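Long-range contacts in carboxylesterase (Est-2) (Archaeoglobus fulgidus, PDB 5FRD), which probably hydrolyses carboxylic esters as a thermophilic alpha/beta-hydrolase esterase, and binds coenzyme A close to its active site: residues A[2-7]-A[15-20]; A[23-28]-A[77-82]. All coordinates share one frame; numbering follows the deposited sequence. Where two conformers were deposited one is given.

Contact 1 (A[2-7]-A[15-20]); sequences LERVFI and SLLKGR
From E3 to F6 the strand of 2-7 runs antiparallel to S15-K18, the two axes at 146° and 4.7 Å apart at their closest, with E3-K18 and V5-L16 as hydrogen-bonded pairs alternating with the non-hydrogen-bonded pairs R4-L17 and F6-S15. Strand 3-9 is the outermost of the sheet; 12-18 lies between it and 47-49, which it meets through backbone bonds such as L17 to A48. R4, F6, S15 and L17 share one face of this hairpin, E3, V5, L16 and K18 the other. On the first face S15 is the hub. Its OG lies beside the carbonyl carbon (chi1 -167°), from where it donates to V5 O at 3.1 Å; L16 N reaches the same oxygen from the opposite face of the carbonyl plane. As an acceptor, S15 OG takes R4 NH1 at 2.9 Å, and it sits in the plane of the guanidinium group, so the bond is made at the group's edge. One flat side of that guanidinium lies over L17, whose CD2 is centred 3.5 Å from its plane. The bend of the arginine chain at chi3 (-70°) folds the head over strand 15-18; NH1 also makes a salt bridge with D50, just beyond strand 47-49. F6 turns a ring face to S15 OG, which stands off-centre toward the rim. On the other face the side chain of E3 lies alongside that of K18, OE1 meeting CD at 3.6 Å; the ammonium bonds instead to Y47 OH. Beta-branched V5 suits an extended strand and sets CG2 against L16 CB at 3.9 Å, while L16 CD1 meets I7 CG1. R4 NH1 is thus shared between a neutral hydroxyl and a carboxylate, and the buried S15 hydroxyl, donating to V5 O while accepting from R4, ties side chain to backbone pairing.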
loop_
_atom_site.group_PDB
_atom_site.type_symbol
_atom_site.label_atom_id
_atom_site.label_comp_id
_atom_site.label_asym_id
_atom_site.label_seq_id
_atom_site.Cartn_x
_atom_site.Cartn_y
_atom_site.Cartn_z
ATOM N N LEU A 2 -0.060 20.062 -0.679
ATOM C CA LEU A 2 0.523 19.071 0.240
ATOM C C LEU A 2 1.582 19.685 1.137
ATOM O O LEU A 2 2.244 20.652 0.769
ATOM C CB LEU A 2 1.117 17.874 -0.497
ATOM C CG LEU A 2 0.125 17.128 -1.377
ATOM C CD1 LEU A 2 0.780 15.835 -1.825
ATOM C CD2 LEU A 2 -1.201 16.845 -0.687
ATOM N N GLU A 3 1.716 19.096 2.319
ATOM C CA GLU A 3 2.737 19.460 3.288
ATOM C C GLU A 3 3.508 18.209 3.642
ATOM O O GLU A 3 2.922 17.106 3.676
ATOM C CB GLU A 3 2.120 20.018 4.585
ATOM C CG GLU A 3 3.137 20.703 5.494
ATOM C CD GLU A 3 2.723 20.925 6.946
ATOM O OE1 GLU A 3 1.566 20.686 7.324
ATOM O OE2 GLU A 3 3.616 21.360 7.707
ATOM N N ARG A 4 4.782 18.359 3.906
ATOM C CA ARG A 4 5.612 17.289 4.439
ATOM C C ARG A 4 5.801 17.545 5.927
ATOM O O ARG A 4 6.117 18.671 6.338
ATOM C CB ARG A 4 6.937 17.202 3.740
ATOM C CG ARG A 4 7.784 16.036 4.233
ATOM C CD ARG A 4 9.022 15.795 3.419
ATOM N NE ARG A 4 8.724 15.268 2.098
ATOM C CZ ARG A 4 8.503 13.981 1.818
ATOM N NH1 ARG A 4 8.448 13.069 2.789
ATOM N NH2 ARG A 4 8.314 13.593 0.558
ATOM N N VAL A 5 5.595 16.511 6.729
ATOM C CA VAL A 5 5.758 16.607 8.192
ATOM C C VAL A 5 6.688 15.532 8.660
ATOM O O VAL A 5 6.987 14.570 7.942
ATOM C CB VAL A 5 4.431 16.518 8.945
ATOM C CG1 VAL A 5 3.522 17.670 8.553
ATOM C CG2 VAL A 5 3.744 15.179 8.703
ATOM N N PHE A 6 7.147 15.684 9.898
ATOM C CA PHE A 6 8.056 14.728 10.520
ATOM C C PHE A 6 7.570 14.447 11.920
ATOM O O PHE A 6 7.166 15.366 12.619
ATOM C CB PHE A 6 9.477 15.298 10.554
ATOM C CG PHE A 6 10.070 15.501 9.186
ATOM C CD1 PHE A 6 9.851 16.674 8.488
ATOM C CD2 PHE A 6 10.795 14.480 8.590
ATOM C CE1 PHE A 6 10.378 16.837 7.199
ATOM C CE2 PHE A 6 11.328 14.654 7.310
ATOM C CZ PHE A 6 11.102 15.821 6.637
ATOM N N ILE A 7 7.679 13.193 12.309
ATOM C CA ILE A 7 7.395 12.705 13.668
ATOM C C ILE A 7 8.541 11.805 14.084
ATOM O O ILE A 7 9.436 11.467 13.302
ATOM C CB ILE A 7 6.052 11.935 13.738
ATOM C CG1 ILE A 7 6.097 10.642 12.939
ATOM C CG2 ILE A 7 4.917 12.845 13.312
ATOM C CD1 ILE A 7 4.883 9.776 13.122
ATOM N N SER A 15 8.909 10.554 8.155
ATOM C CA SER A 15 8.277 11.606 7.383
ATOM C C SER A 15 6.944 11.131 6.831
ATOM O O SER A 15 6.789 9.940 6.541
ATOM C CB SER A 15 9.175 12.028 6.244
ATOM O OG SER A 15 8.694 13.248 5.667
ATOM N N LEU A 16 6.022 12.056 6.728
ATOM C CA LEU A 16 4.730 11.813 6.069
ATOM C C LEU A 16 4.403 12.967 5.156
ATOM O O LEU A 16 4.796 14.098 5.398
ATOM C CB LEU A 16 3.594 11.590 7.064
ATOM C CG LEU A 16 3.812 10.478 8.106
ATOM C CD1 LEU A 16 4.378 11.030 9.423
ATOM C CD2 LEU A 16 2.536 9.733 8.404
ATOM N N LEU A 17 3.596 12.685 4.134
ATOM C CA LEU A 17 2.948 13.727 3.350
ATOM C C LEU A 17 1.527 13.836 3.825
ATOM O O LEU A 17 0.873 12.829 4.123
ATOM C CB LEU A 17 2.974 13.414 1.860
ATOM C CG LEU A 17 4.327 13.432 1.203
ATOM C CD1 LEU A 17 4.175 13.039 -0.261
ATOM C CD2 LEU A 17 5.012 14.781 1.331
ATOM N N LYS A 18 0.986 15.043 3.864
ATOM C CA LYS A 18 -0.399 15.238 4.258
ATOM C C LYS A 18 -1.107 16.228 3.360
ATOM O O LYS A 18 -0.534 17.200 2.897
ATOM C CB LYS A 18 -0.568 15.708 5.683
ATOM C CG LYS A 18 0.085 17.031 5.962
ATOM C CD LYS A 18 -0.106 17.459 7.413
ATOM C CE LYS A 18 -1.456 18.106 7.650
ATOM N NZ LYS A 18 -1.616 18.458 9.095
ATOM N N GLY A 19 -2.349 15.902 3.081
ATOM C CA GLY A 19 -3.283 16.793 2.422
ATOM C C GLY A 19 -4.256 17.366 3.398
ATOM O O GLY A 19 -3.923 17.537 4.583
ATOM N N ARG A 20 -5.476 17.647 2.957
ATOM C CA ARG A 20 -6.471 18.208 3.870
ATOM C C ARG A 20 -6.765 17.212 4.979
ATOM O O ARG A 20 -6.610 15.982 4.804
ATOM C CB ARG A 20 -7.758 18.653 3.146
ATOM C CG ARG A 20 -8.621 17.569 2.524
ATOM C CD ARG A 20 -9.776 18.180 1.724
ATOM N NE ARG A 20 -10.378 17.234 0.785
ATOM C CZ ARG A 20 -11.398 16.446 1.097
ATOM N NH1 ARG A 20 -11.890 16.496 2.321
ATOM N NH2 ARG A 20 -11.910 15.611 0.207
#

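Contact 2 (A[23-28]-A[77-82]); sequences KVFYIH and KKTVGK
K23 stretches its side chain past V80 to the carbonyl of that residue, reaching 77-82 with the end of its chain, while F25, two places further on, points toward that segment and presents its ring to T79 and V80. The lysine chain turns at chi2 (-64°) and then runs extended, so that its methylenes pass the valine, CD lying 4.0 Å from V80 CB, before NZ donates to V80 O at 2.8 Å. The ammonium approaches that oxygen obliquely, with a C=O...N angle of 131°, and is tilted out of the carbonyl plane. A water joins NZ to T79 O by two weak bonds. Nearer the backbone, K23 CB rests 3.6 Å from K82 O. A long, flexible lysine fits here, since its apolar part can lie along the valine and its charge can settle on the carbonyl of V80, in the turn that leads to strand 83-88. This is the junction of an alpha/beta-hydrolase sheet with one of its flanking helices: helix 65-79 packs over strand 24-27 and then turns into strand 83-88, which lies beside 24-27 in the sheet and runs parallel to it. G81 makes the turn with a positive phi, at backbone angles where a side chain would jam against the preceding carbonyl oxygen. F25 sends its ring out beside the carbonyl carbon (chi1 -168°). T79 crosses it at about a right angle, with OG1 at the ring edge, 3.9 Å from CE1; that hydroxyl is held by S75 O, one turn back in the helix. V80 CG2 comes to the ring obliquely, 4.4 Å from CD1. The broad, flat phenylalanine is buried here, with S75 and L76 of the helix and I49 and A83 of the neighbouring strands also packed against it.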
loop_
_atom_site.group_PDB
_atom_site.type_symbol
_atom_site.label_atom_id
_atom_site.label_comp_id
_atom_site.label_asym_id
_atom_site.label_seq_id
_atom_site.Cartn_x
_atom_site.Cartn_y
_atom_site.Cartn_z
ATOM N N LYS A 23 -9.407 11.361 8.086
ATOM C CA LYS A 23 -8.974 10.171 8.814
ATOM C C LYS A 23 -8.709 9.019 7.841
ATOM O O LYS A 23 -9.400 8.006 7.831
ATOM C CB LYS A 23 -10.011 9.777 9.870
ATOM C CG LYS A 23 -10.344 10.906 10.847
ATOM C CD LYS A 23 -9.150 11.301 11.674
ATOM C CE LYS A 23 -9.508 12.293 12.754
ATOM N NZ LYS A 23 -8.357 12.599 13.636
ATOM N N VAL A 24 -7.664 9.230 7.021
ATOM C CA VAL A 24 -7.219 8.298 5.984
ATOM C C VAL A 24 -5.701 8.236 6.086
ATOM O O VAL A 24 -5.050 9.281 6.184
ATOM C CB VAL A 24 -7.655 8.728 4.563
ATOM C CG1 VAL A 24 -7.291 7.644 3.543
ATOM C CG2 VAL A 24 -9.140 8.977 4.506
ATOM N N PHE A 25 -5.167 7.016 6.096
ATOM C CA PHE A 25 -3.754 6.760 6.284
ATOM C C PHE A 25 -3.262 5.787 5.216
ATOM O O PHE A 25 -3.745 4.641 5.156
ATOM C CB PHE A 25 -3.514 6.191 7.700
ATOM C CG PHE A 25 -2.062 6.156 8.100
ATOM C CD1 PHE A 25 -1.458 7.253 8.712
ATOM C CD2 PHE A 25 -1.306 5.033 7.873
ATOM C CE1 PHE A 25 -0.124 7.199 9.068
ATOM C CE2 PHE A 25 0.030 4.999 8.250
ATOM C CZ PHE A 25 0.587 6.089 8.847
ATOM N N TYR A 26 -2.316 6.236 4.372
ATOM C CA TYR A 26 -1.889 5.468 3.218
ATOM C C TYR A 26 -0.518 4.868 3.427
ATOM O O TYR A 26 0.387 5.562 3.907
ATOM C CB TYR A 26 -1.802 6.356 1.965
ATOM C CG TYR A 26 -3.011 7.182 1.622
ATOM C CD1 TYR A 26 -3.194 8.424 2.177
ATOM C CD2 TYR A 26 -3.957 6.755 0.692
ATOM C CE1 TYR A 26 -4.262 9.231 1.842
ATOM C CE2 TYR A 26 -5.056 7.541 0.388
ATOM C CZ TYR A 26 -5.213 8.768 0.961
ATOM O OH TYR A 26 -6.307 9.560 0.626
ATOM N N ILE A 27 -0.343 3.629 2.971
ATOM C CA ILE A 27 0.905 2.886 3.107
ATOM C C ILE A 27 1.334 2.364 1.716
ATOM O O ILE A 27 0.643 1.541 1.100
ATOM C CB ILE A 27 0.799 1.688 4.079
ATOM C CG1 ILE A 27 0.105 2.126 5.373
ATOM C CG2 ILE A 27 2.195 1.163 4.353
ATOM C CD1 ILE A 27 -0.101 1.012 6.366
ATOM N N HIS A 28 2.471 2.874 1.262
ATOM C CA HIS A 28 3.052 2.588 -0.051
ATOM C C HIS A 28 3.622 1.190 -0.197
ATOM O O HIS A 28 3.749 0.431 0.767
ATOM C CB HIS A 28 4.140 3.611 -0.382
ATOM C CG HIS A 28 5.321 3.556 0.524
ATOM N ND1 HIS A 28 6.310 2.606 0.412
ATOM C CD2 HIS A 28 5.663 4.335 1.580
ATOM C CE1 HIS A 28 7.221 2.814 1.351
ATOM N NE2 HIS A 28 6.830 3.830 2.099
ATOM N N LYS A 77 -1.267 6.579 14.933
ATOM C CA LYS A 77 -1.698 7.072 16.242
ATOM C C LYS A 77 -1.282 8.528 16.471
ATOM O O LYS A 77 -2.064 9.318 17.005
ATOM C CB LYS A 77 -1.127 6.192 17.352
ATOM C CG LYS A 77 -1.776 4.835 17.472
ATOM C CD LYS A 77 -0.972 3.945 18.419
ATOM C CE LYS A 77 -1.557 2.552 18.518
ATOM N NZ LYS A 77 -0.736 1.673 19.397
ATOM N N LYS A 78 -0.072 8.895 16.036
ATOM C CA LYS A 78 0.491 10.243 16.267
ATOM C C LYS A 78 -0.021 11.312 15.317
ATOM O O LYS A 78 0.208 12.500 15.539
ATOM C CB LYS A 78 2.023 10.202 16.184
ATOM C CG LYS A 78 2.685 9.496 17.371
ATOM C CD LYS A 78 4.177 9.275 17.130
ATOM C CE LYS A 78 4.802 8.325 18.136
ATOM N NZ LYS A 78 4.837 8.905 19.503
ATOM N N THR A 79 -0.687 10.903 14.227
ATOM C CA THR A 79 -1.145 11.856 13.237
ATOM C C THR A 79 -2.653 11.998 13.216
ATOM O O THR A 79 -3.180 13.093 13.367
ATOM C CB THR A 79 -0.608 11.493 11.824
ATOM O OG1 THR A 79 -0.933 10.139 11.524
ATOM C CG2 THR A 79 0.874 11.710 11.728
ATOM N N VAL A 80 -3.359 10.891 13.027
ATOM C CA VAL A 80 -4.827 10.880 12.909
ATOM C C VAL A 80 -5.561 10.126 14.014
ATOM O O VAL A 80 -6.767 10.309 14.151
ATOM C CB VAL A 80 -5.277 10.375 11.515
ATOM C CG1 VAL A 80 -4.945 11.437 10.460
ATOM C CG2 VAL A 80 -4.639 9.064 11.159
ATOM N N GLY A 81 -4.869 9.316 14.802
ATOM C CA GLY A 81 -5.487 8.612 15.924
ATOM C C GLY A 81 -6.129 7.320 15.508
ATOM O O GLY A 81 -5.723 6.266 15.978
ATOM N N LYS A 82 -7.143 7.446 14.651
ATOM C CA LYS A 82 -7.803 6.304 14.015
ATOM C C LYS A 82 -8.031 6.666 12.557
ATOM O O LYS A 82 -8.172 7.823 12.215
ATOM C CB LYS A 82 -9.130 5.984 14.672
ATOM C CG LYS A 82 -9.026 5.696 16.151
ATOM C CD LYS A 82 -10.367 5.220 16.681
ATOM C CE LYS A 82 -10.344 5.028 18.193
ATOM N NZ LYS A 82 -9.641 3.780 18.609
HETATM O O HOH W 1 -5.970 14.589 14.359
#

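From the N terminus, strand 3-9 turns back at once into strand 12-18, and contact 1 closes this short hairpin at the outer end of the sheet. The chain then enters strand 24-27, and contact 2 closes a much longer loop, running through strand 47-49 and helix 65-79. The two loops are in series, neither enclosing nor crossing the other. In the sheet, strand 47-49 comes between 12-18 and 24-27, yet side chains meet above it: L16 CD2 lies 3.7 Å from F25 CE1, and I7 packs on K78. Strand 47-49 within the sheet and helix 65-79 beside it both link the hairpin to strand 24-27.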